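Local coordinates for protein UDP-N-Acetylglucosamine 2-Epimerase (Thermus thermophilus, PDB 1V4V) that probably interconverts UDP-N-acetylglucosamine and its C2 epimer UDP-N-acetylmannosamine, and forms a two-domain homodimer, at residues R7-G13 and K35-T41; E59-L63 and R85-M90; N62-M66 and R78-A83. One frame throughout, in Å; residues are numbered along the deposited sequence.

From the N terminus, the chain runs through strand 6-12, crosses by helix 15-29 and returns in strand 34-40, where contact 1 closes this beta-alpha-beta unit. Contacts 2 and 3 come afterwards in series with it. Both start from the run around edge strand 61-62 and close on helix 72-89. Contact 3 (62-66 with 78-83) nests inside the loop that contact 2 (59-63 with 85-90) closes, and the two share Asn62 and Leu63. Strand 34-40 also joins contact 1 to the others, because its neighbour on the far side from strand 6-12 is strand 61-62. Together the contacts tie one edge of the parallel sheet to the helix following that edge strand.

Contact 1. Residues R7-G13 and K35-T41; sequences RVVLAFG and KPLVLLT
Arg7 to Phe12 and Lys35 to Leu40 run side by side as parallel strands, their axes 4.5 Å apart at closest approach and their directions 29° apart, and six backbone hydrogen bonds join the two segments. The bonds alternate: Val8 N gives to Lys35 O, Leu37 N to Val8 O, Leu10 N to Leu37 O and Leu39 N to Leu10 O. Phe12 N to Leu39 O, at 3.2 Å, and Thr41 N to Phe12 O, at 2.9 Å, complete the series. Val9 pairs with Leu37 and Leu10 with Val38; members of a pair share a face, and successive pairs alternate between faces.

On the face of Leu10 and Phe12, the Phe12 ring does most of the reaching. Its CG sits between the backbone N and the carbonyl carbon (chi1 51°), and the ring crosses toward the other strand, where CZ meets Val38 CG1 at 3.6 Å and CE1 meets Leu40 CD2 at 3.7 Å. Leu10 lies alongside Pro36, pointing the same way, with CD1 4.2 Å from Pro36 CB. On the other face Val9 CG1 rests against Leu39 CB at 3.7 Å, and Ala11 CB is 4.1 Å from Thr41 CG2.

With helix 15-29 the strands form a beta-alpha-beta crossover, the building block of a Rossmann-like parallel sheet. That helix and helix 45-53 cover the Phe12 face, with Tyr25 against Pro36 and Val38, and Leu48 against Phe12 and Leu40. Helix 102-113 packs on Ala11 and Thr41 from the other face. Val9 and Ala11 bond onward to strand 94-98, while strand 34-40 passes its outer edge to strand 61-62.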
loop_
_atom_site.group_PDB
_atom_site.type_symbol
_atom_site.label_atom_id
_atom_site.label_comp_id
_atom_site.label_asym_id
_atom_site.label_seq_id
_atom_site.Cartn_x
_atom_site.Cartn_y
_atom_site.Cartn_z
ATOM N N ARG A 7 2.950 12.182 20.998
ATOM C CA ARG A 7 2.336 13.089 20.040
ATOM C C ARG A 7 1.690 12.311 18.896
ATOM O O ARG A 7 2.308 11.424 18.303
ATOM C CB ARG A 7 3.382 14.071 19.506
ATOM C CG ARG A 7 4.153 14.800 20.609
ATOM C CD ARG A 7 4.961 15.967 20.059
ATOM N NE ARG A 7 5.991 16.434 20.988
ATOM C CZ ARG A 7 5.765 16.831 22.239
ATOM N NH1 ARG A 7 4.537 16.823 22.739
ATOM N NH2 ARG A 7 6.775 17.238 22.997
ATOM N N VAL A 8 0.437 12.643 18.600
ATOM C CA VAL A 8 -0.309 11.976 17.537
ATOM C C VAL A 8 -0.693 13.003 16.486
ATOM O O VAL A 8 -1.488 13.904 16.743
ATOM C CB VAL A 8 -1.592 11.317 18.092
ATOM C CG1 VAL A 8 -2.344 10.599 16.975
ATOM C CG2 VAL A 8 -1.228 10.346 19.193
ATOM N N VAL A 9 -0.121 12.865 15.297
ATOM C CA VAL A 9 -0.400 13.804 14.226
ATOM C C VAL A 9 -1.512 13.320 13.307
ATOM O O VAL A 9 -1.458 12.206 12.784
ATOM C CB VAL A 9 0.875 14.069 13.376
ATOM C CG1 VAL A 9 0.563 15.039 12.234
ATOM C CG2 VAL A 9 1.986 14.644 14.261
ATOM N N LEU A 10 -2.533 14.152 13.143
ATOM C CA LEU A 10 -3.630 13.837 12.238
ATOM C C LEU A 10 -3.328 14.637 10.981
ATOM O O LEU A 10 -3.252 15.863 11.025
ATOM C CB LEU A 10 -4.980 14.274 12.819
ATOM C CG LEU A 10 -5.477 13.510 14.042
ATOM C CD1 LEU A 10 -4.689 13.939 15.275
ATOM C CD2 LEU A 10 -6.960 13.797 14.243
ATOM N N ALA A 11 -3.139 13.940 9.866
ATOM C CA ALA A 11 -2.822 14.593 8.608
ATOM C C ALA A 11 -3.952 14.435 7.598
ATOM O O ALA A 11 -4.339 13.320 7.269
ATOM C CB ALA A 11 -1.535 14.007 8.045
ATOM N N PHE A 12 -4.476 15.559 7.122
ATOM C CA PHE A 12 -5.563 15.560 6.144
ATOM C C PHE A 12 -5.557 16.879 5.381
ATOM O O PHE A 12 -4.932 17.849 5.818
ATOM C CB PHE A 12 -6.899 15.332 6.851
ATOM C CG PHE A 12 -7.134 16.249 8.016
ATOM C CD1 PHE A 12 -7.617 17.539 7.817
ATOM C CD2 PHE A 12 -6.855 15.828 9.314
ATOM C CE1 PHE A 12 -7.821 18.399 8.897
ATOM C CE2 PHE A 12 -7.055 16.681 10.403
ATOM C CZ PHE A 12 -7.538 17.967 10.195
ATOM N N GLY A 13 -6.246 16.928 4.242
ATOM C CA GLY A 13 -6.237 18.151 3.459
ATOM C C GLY A 13 -7.537 18.633 2.833
ATOM O O GLY A 13 -7.512 19.560 2.029
ATOM N N LYS A 35 -1.040 13.913 23.066
ATOM C CA LYS A 35 -1.288 15.261 22.590
ATOM C C LYS A 35 -1.514 15.172 21.086
ATOM O O LYS A 35 -0.631 14.749 20.339
ATOM C CB LYS A 35 -0.105 16.185 22.882
ATOM C CG LYS A 35 -0.293 17.580 22.309
ATOM C CD LYS A 35 0.654 18.586 22.933
ATOM C CE LYS A 35 2.102 18.236 22.662
ATOM N NZ LYS A 35 3.039 19.156 23.373
ATOM N N PRO A 36 -2.713 15.552 20.627
ATOM C CA PRO A 36 -3.001 15.494 19.194
ATOM C C PRO A 36 -2.492 16.744 18.487
ATOM O O PRO A 36 -2.475 17.833 19.064
ATOM C CB PRO A 36 -4.520 15.389 19.164
ATOM C CG PRO A 36 -4.915 16.293 20.308
ATOM C CD PRO A 36 -3.916 15.925 21.398
ATOM N N LEU A 37 -2.061 16.577 17.244
ATOM C CA LEU A 37 -1.575 17.692 16.442
ATOM C C LEU A 37 -2.163 17.552 15.047
ATOM O O LEU A 37 -2.476 16.442 14.611
ATOM C CB LEU A 37 -0.051 17.673 16.344
ATOM C CG LEU A 37 0.760 17.833 17.632
ATOM C CD1 LEU A 37 2.229 17.633 17.302
ATOM C CD2 LEU A 37 0.522 19.213 18.241
ATOM N N VAL A 38 -2.303 18.671 14.348
ATOM C CA VAL A 38 -2.860 18.646 13.001
ATOM C C VAL A 38 -1.895 19.155 11.941
ATOM O O VAL A 38 -1.348 20.255 12.050
ATOM C CB VAL A 38 -4.163 19.484 12.921
ATOM C CG1 VAL A 38 -4.615 19.628 11.473
ATOM C CG2 VAL A 38 -5.251 18.819 13.740
ATOM N N LEU A 39 -1.692 18.332 10.917
ATOM C CA LEU A 39 -0.841 18.680 9.789
ATOM C C LEU A 39 -1.764 18.766 8.580
ATOM O O LEU A 39 -2.341 17.758 8.181
ATOM C CB LEU A 39 0.206 17.588 9.534
ATOM C CG LEU A 39 0.984 17.713 8.216
ATOM C CD1 LEU A 39 1.813 18.991 8.213
ATOM C CD2 LEU A 39 1.879 16.497 8.035
ATOM N N LEU A 40 -1.933 19.961 8.019
ATOM C CA LEU A 40 -2.780 20.107 6.836
ATOM C C LEU A 40 -1.946 19.715 5.629
ATOM O O LEU A 40 -0.767 20.058 5.548
ATOM C CB LEU A 40 -3.285 21.547 6.697
ATOM C CG LEU A 40 -4.150 22.025 7.868
ATOM C CD1 LEU A 40 -4.774 23.371 7.525
ATOM C CD2 LEU A 40 -5.237 20.996 8.165
ATOM N N THR A 41 -2.562 19.008 4.686
ATOM C CA THR A 41 -1.841 18.530 3.511
ATOM C C THR A 41 -2.465 18.932 2.174
ATOM O O THR A 41 -2.038 18.454 1.120
ATOM C CB THR A 41 -1.756 16.988 3.547
ATOM O OG1 THR A 41 -3.082 16.444 3.489
ATOM C CG2 THR A 41 -1.090 16.507 4.827
#

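Contact 2. Residues E59-L63 and R85-M90; sequences EDRNL and RALKEM
Arg61 reaches across to Glu89 and holds a single carboxylate oxygen with both terminal nitrogens: NH1 lies 2.7 Å and NH2 2.8 Å from Glu89 OE2. The grip is end-on, by NH1 and NH2, with the oxygen in the guanidinium plane. For the carboxylate it is less regular, since NH1 comes on the anti side of OE2 and NH2 from above the carboxylate plane; the two flat groups are turned 54° against each other. Both N-H groups converge on one oxygen, which fits their bent geometry, 146° at NH1 and 138° at NH2.

The reach depends on an almost straight arginine: CG stands anti to the backbone N, and the chain stays extended as far as NE. This carries the guanidinium over Ala86 of helix 72-89, where Ala86 CA lies 3.5 Å above the plane, over its centre, and Ala86 CB is 3.5 Å from Arg61 NE. The small Ala86 side chain is consistent with this close approach.

In this way edge strand 61-62 of the parallel sheet in a Rossmann-like GT-B domain is fastened to helix 72-89, which follows it in the chain. Replacing Arg61 by an alanine would probably leave Glu89 without its ionic mate and uncover the helix surface at Ala86.

Nearer the strand, selenomethionine Met90 adds an apolar contact. Its bend at the selenium turns CE onto Arg61 CB, 3.9 Å away, and onto Asp60 CB at the same distance. Asp60 directs its carboxylate elsewhere, OD2 accepting from Val38 N. Leu63 CD2 also meets Ala86 CB, at 4.0 Å.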
loop_
_atom_site.group_PDB
_atom_site.type_symbol
_atom_site.label_atom_id
_atom_site.label_comp_id
_atom_site.label_asym_id
_atom_site.label_seq_id
_atom_site.Cartn_x
_atom_site.Cartn_y
_atom_site.Cartn_z
ATOM N N GLU A 59 -4.755 24.239 13.191
ATOM C CA GLU A 59 -3.723 23.352 12.661
ATOM C C GLU A 59 -2.384 23.741 13.266
ATOM O O GLU A 59 -2.199 24.875 13.709
ATOM C CB GLU A 59 -3.650 23.415 11.126
ATOM C CG GLU A 59 -2.662 24.419 10.535
ATOM C CD GLU A 59 -3.226 25.818 10.443
ATOM O OE1 GLU A 59 -2.576 26.680 9.813
ATOM O OE2 GLU A 59 -4.320 26.055 10.996
ATOM N N ASP A 60 -1.456 22.794 13.286
ATOM C CA ASP A 60 -0.131 23.027 13.844
ATOM C C ASP A 60 0.910 23.259 12.760
ATOM O O ASP A 60 1.899 23.955 12.980
ATOM C CB ASP A 60 0.272 21.835 14.710
ATOM C CG ASP A 60 -0.576 21.716 15.957
ATOM O OD1 ASP A 60 -0.365 22.514 16.896
ATOM O OD2 ASP A 60 -1.460 20.838 15.998
ATOM N N ARG A 61 0.679 22.680 11.586
ATOM C CA ARG A 61 1.613 22.823 10.476
ATOM C C ARG A 61 0.895 22.579 9.150
ATOM O O ARG A 61 -0.155 21.941 9.117
ATOM C CB ARG A 61 2.768 21.833 10.653
ATOM C CG ARG A 61 3.879 21.952 9.623
ATOM C CD ARG A 61 5.192 21.429 10.189
ATOM N NE ARG A 61 6.242 21.338 9.179
ATOM C CZ ARG A 61 7.532 21.191 9.460
ATOM N NH1 ARG A 61 7.931 21.127 10.723
ATOM N NH2 ARG A 61 8.421 21.097 8.479
ATOM N N ASN A 62 1.459 23.104 8.067
ATOM C CA ASN A 62 0.876 22.947 6.737
ATOM C C ASN A 62 1.950 22.551 5.735
ATOM O O ASN A 62 3.079 23.029 5.816
ATOM C CB ASN A 62 0.250 24.261 6.256
ATOM C CG ASN A 62 -0.784 24.808 7.212
ATOM O OD1 ASN A 62 -0.461 25.258 8.315
ATOM N ND2 ASN A 62 -2.044 24.777 6.793
ATOM N N LEU A 63 1.604 21.680 4.792
ATOM C CA LEU A 63 2.561 21.297 3.761
ATOM C C LEU A 63 2.441 22.354 2.666
ATOM O O LEU A 63 1.437 23.057 2.590
ATOM C CB LEU A 63 2.233 19.916 3.191
ATOM C CG LEU A 63 2.353 18.732 4.148
ATOM C CD1 LEU A 63 2.159 17.426 3.368
ATOM C CD2 LEU A 63 3.727 18.747 4.821
ATOM N N ARG A 85 9.639 15.176 6.551
ATOM C CA ARG A 85 10.316 16.178 7.371
ATOM C C ARG A 85 9.374 16.785 8.402
ATOM O O ARG A 85 9.751 16.978 9.561
ATOM C CB ARG A 85 10.905 17.286 6.490
ATOM C CG ARG A 85 11.662 18.354 7.282
ATOM C CD ARG A 85 12.525 19.246 6.397
ATOM N NE ARG A 85 11.771 19.869 5.315
ATOM C CZ ARG A 85 11.679 19.373 4.082
ATOM N NH1 ARG A 85 12.297 18.244 3.768
ATOM N NH2 ARG A 85 10.966 20.006 3.165
ATOM N N ALA A 86 8.149 17.086 7.981
ATOM C CA ALA A 86 7.163 17.670 8.884
ATOM C C ALA A 86 6.825 16.727 10.035
ATOM O O ALA A 86 6.725 17.156 11.185
ATOM C CB ALA A 86 5.885 18.040 8.111
ATOM N N LEU A 87 6.653 15.441 9.740
ATOM C CA LEU A 87 6.307 14.487 10.784
ATOM C C LEU A 87 7.451 14.289 11.773
ATOM O O LEU A 87 7.225 14.101 12.969
ATOM C CB LEU A 87 5.908 13.141 10.168
ATOM C CG LEU A 87 4.654 13.211 9.284
ATOM C CD1 LEU A 87 4.392 11.850 8.655
ATOM C CD2 LEU A 87 3.450 13.659 10.127
ATOM N N LYS A 88 8.676 14.346 11.266
ATOM C CA LYS A 88 9.855 14.171 12.100
ATOM C C LYS A 88 10.067 15.406 12.978
ATOM O O LYS A 88 10.337 15.288 14.176
ATOM C CB LYS A 88 11.079 13.933 11.212
ATOM C CG LYS A 88 12.310 13.427 11.944
ATOM C CD LYS A 88 13.467 13.229 10.975
ATOM C CE LYS A 88 14.715 12.729 11.687
ATOM N NZ LYS A 88 15.877 12.617 10.754
ATOM N N GLU A 89 9.932 16.586 12.381
ATOM C CA GLU A 89 10.113 17.840 13.109
ATOM C C GLU A 89 9.011 18.080 14.140
ATOM O O GLU A 89 9.230 18.757 15.145
ATOM C CB GLU A 89 10.188 19.014 12.129
ATOM C CG GLU A 89 11.426 18.989 11.239
ATOM C CD GLU A 89 11.509 20.176 10.294
ATOM O OE1 GLU A 89 12.503 20.270 9.545
ATOM O OE2 GLU A 89 10.586 21.016 10.298
HETATM N N MSE A 90 7.827 17.529 13.889
HETATM C CA MSE A 90 6.709 17.672 14.818
HETATM C C MSE A 90 6.839 16.653 15.950
HETATM O O MSE A 90 6.071 16.688 16.914
HETATM C CB MSE A 90 5.372 17.464 14.094
HETATM C CG MSE A 90 5.021 18.553 13.098
HETATM SE SE MSE A 90 3.524 18.043 11.949
HETATM C CE MSE A 90 2.075 18.786 13.013
#

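Contact 3. Residues N62-M66 and R78-A83; sequences NLDVM and RILPQA
Asp64 O receives two side-chain donors from the helix: Gln82 NE2 at 2.9 Å and, more weakly, Arg78 NE at 3.5 Å. The Gln82 bond is nearly straight (172°) and leaves in the amide plane, although it meets the carbonyl from above its plane. At the other end of the same amide, Gln82 OE1 accepts from Asp64 N at 2.6 Å, so one side chain satisfies both backbone polar groups of a loop residue. NE2 also donates to Arg78 O at 2.9 Å, a carbonyl ahead of the kink at Pro81 and too far from Gln82 N for the usual helical bond. With three bonds, the amide's rotation is fixed. Gln82 CG lies between the backbone N and the carbonyl carbon (chi1 65°), the chain then extending to the loop.

The Arg78 guanidinium carries CG of selenomethionine Met66 over one face, 3.8 Å above its plane, and pairs loosely with Asp64, NH2 to OD2 being 3.5 Å. Among the apolar groups, Val65 CG2 meets Ile79 CD1 at 3.7 Å, and Leu63 CD1 lies against Ile79 and Ala83.

Leu80 and Pro81 of this helix pack on Ala76 and Ala77 of the second subunit. The arrangement is a connection from strand to helix in a Rossmann-like GT-B domain, the irregular run after edge strand 61-62 folding back along helix 72-89.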
loop_
_atom_site.group_PDB
_atom_site.type_symbol
_atom_site.label_atom_id
_atom_site.label_comp_id
_atom_site.label_asym_id
_atom_site.label_seq_id
_atom_site.Cartn_x
_atom_site.Cartn_y
_atom_site.Cartn_z
ATOM N N ASN A 62 1.459 23.104 8.067
ATOM C CA ASN A 62 0.876 22.947 6.737
ATOM C C ASN A 62 1.950 22.551 5.735
ATOM O O ASN A 62 3.079 23.029 5.816
ATOM C CB ASN A 62 0.250 24.261 6.256
ATOM C CG ASN A 62 -0.784 24.808 7.212
ATOM O OD1 ASN A 62 -0.461 25.258 8.315
ATOM N ND2 ASN A 62 -2.044 24.777 6.793
ATOM N N LEU A 63 1.604 21.680 4.792
ATOM C CA LEU A 63 2.561 21.297 3.761
ATOM C C LEU A 63 2.441 22.354 2.666
ATOM O O LEU A 63 1.437 23.057 2.590
ATOM C CB LEU A 63 2.233 19.916 3.191
ATOM C CG LEU A 63 2.353 18.732 4.148
ATOM C CD1 LEU A 63 2.159 17.426 3.368
ATOM C CD2 LEU A 63 3.727 18.747 4.821
ATOM N N ASP A 64 3.463 22.476 1.829
ATOM C CA ASP A 64 3.449 23.458 0.750
ATOM C C ASP A 64 2.969 22.760 -0.518
ATOM O O ASP A 64 3.710 22.005 -1.144
ATOM C CB ASP A 64 4.855 24.036 0.565
ATOM C CG ASP A 64 4.888 25.197 -0.403
ATOM O OD1 ASP A 64 5.855 25.985 -0.348
ATOM O OD2 ASP A 64 3.957 25.319 -1.226
ATOM N N VAL A 65 1.718 23.020 -0.886
ATOM C CA VAL A 65 1.115 22.389 -2.055
ATOM C C VAL A 65 0.688 23.388 -3.127
ATOM O O VAL A 65 0.084 24.414 -2.826
ATOM C CB VAL A 65 -0.116 21.551 -1.632
ATOM C CG1 VAL A 65 -0.760 20.902 -2.844
ATOM C CG2 VAL A 65 0.307 20.493 -0.620
HETATM N N MSE A 66 1.003 23.073 -4.381
HETATM C CA MSE A 66 0.644 23.937 -5.504
HETATM C C MSE A 66 -0.877 24.001 -5.637
HETATM O O MSE A 66 -1.582 23.081 -5.228
HETATM C CB MSE A 66 1.235 23.389 -6.813
HETATM C CG MSE A 66 2.738 23.124 -6.805
HETATM SE SE MSE A 66 3.398 22.417 -8.507
HETATM C CE MSE A 66 1.712 22.003 -9.348
ATOM N N ARG A 78 6.138 15.638 -4.780
ATOM C CA ARG A 78 6.088 16.938 -4.104
ATOM C C ARG A 78 5.714 16.785 -2.629
ATOM O O ARG A 78 6.217 17.504 -1.764
ATOM C CB ARG A 78 5.063 17.842 -4.801
ATOM C CG ARG A 78 4.817 19.176 -4.108
ATOM C CD ARG A 78 5.388 20.329 -4.909
ATOM N NE ARG A 78 5.282 21.597 -4.194
ATOM C CZ ARG A 78 5.874 22.723 -4.581
ATOM N NH1 ARG A 78 6.616 22.740 -5.681
ATOM N NH2 ARG A 78 5.735 23.828 -3.863
ATOM N N ILE A 79 4.829 15.836 -2.348
ATOM C CA ILE A 79 4.367 15.595 -0.988
ATOM C C ILE A 79 5.309 14.792 -0.096
ATOM O O ILE A 79 5.573 15.170 1.041
ATOM C CB ILE A 79 3.008 14.849 -0.998
ATOM C CG1 ILE A 79 1.936 15.714 -1.662
ATOM C CG2 ILE A 79 2.620 14.430 0.418
ATOM C CD1 ILE A 79 1.669 17.042 -0.959
ATOM N N LEU A 80 5.817 13.681 -0.616
ATOM C CA LEU A 80 6.654 12.780 0.163
ATOM C C LEU A 80 7.775 13.339 1.048
ATOM O O LEU A 80 7.781 13.103 2.254
ATOM C CB LEU A 80 7.232 11.694 -0.753
ATOM C CG LEU A 80 7.878 10.505 -0.039
ATOM C CD1 LEU A 80 6.844 9.825 0.857
ATOM C CD2 LEU A 80 8.415 9.512 -1.072
ATOM N N PRO A 81 8.730 14.086 0.468
ATOM C CA PRO A 81 9.829 14.626 1.279
ATOM C C PRO A 81 9.411 15.603 2.369
ATOM O O PRO A 81 9.831 15.479 3.518
ATOM C CB PRO A 81 10.741 15.287 0.244
ATOM C CG PRO A 81 10.423 14.542 -1.033
ATOM C CD PRO A 81 8.921 14.427 -0.949
ATOM N N GLN A 82 8.604 16.590 2.006
ATOM C CA GLN A 82 8.182 17.575 2.986
ATOM C C GLN A 82 7.282 16.970 4.057
ATOM O O GLN A 82 7.235 17.470 5.174
ATOM C CB GLN A 82 7.488 18.754 2.302
ATOM C CG GLN A 82 6.184 18.427 1.613
ATOM C CD GLN A 82 5.517 19.672 1.063
ATOM O OE1 GLN A 82 5.402 20.687 1.758
ATOM N NE2 GLN A 82 5.072 19.604 -0.184
ATOM N N ALA A 83 6.568 15.896 3.719
ATOM C CA ALA A 83 5.703 15.241 4.702
ATOM C C ALA A 83 6.576 14.508 5.718
ATOM O O ALA A 83 6.328 14.566 6.924
ATOM C CB ALA A 83 4.758 14.251 4.018
#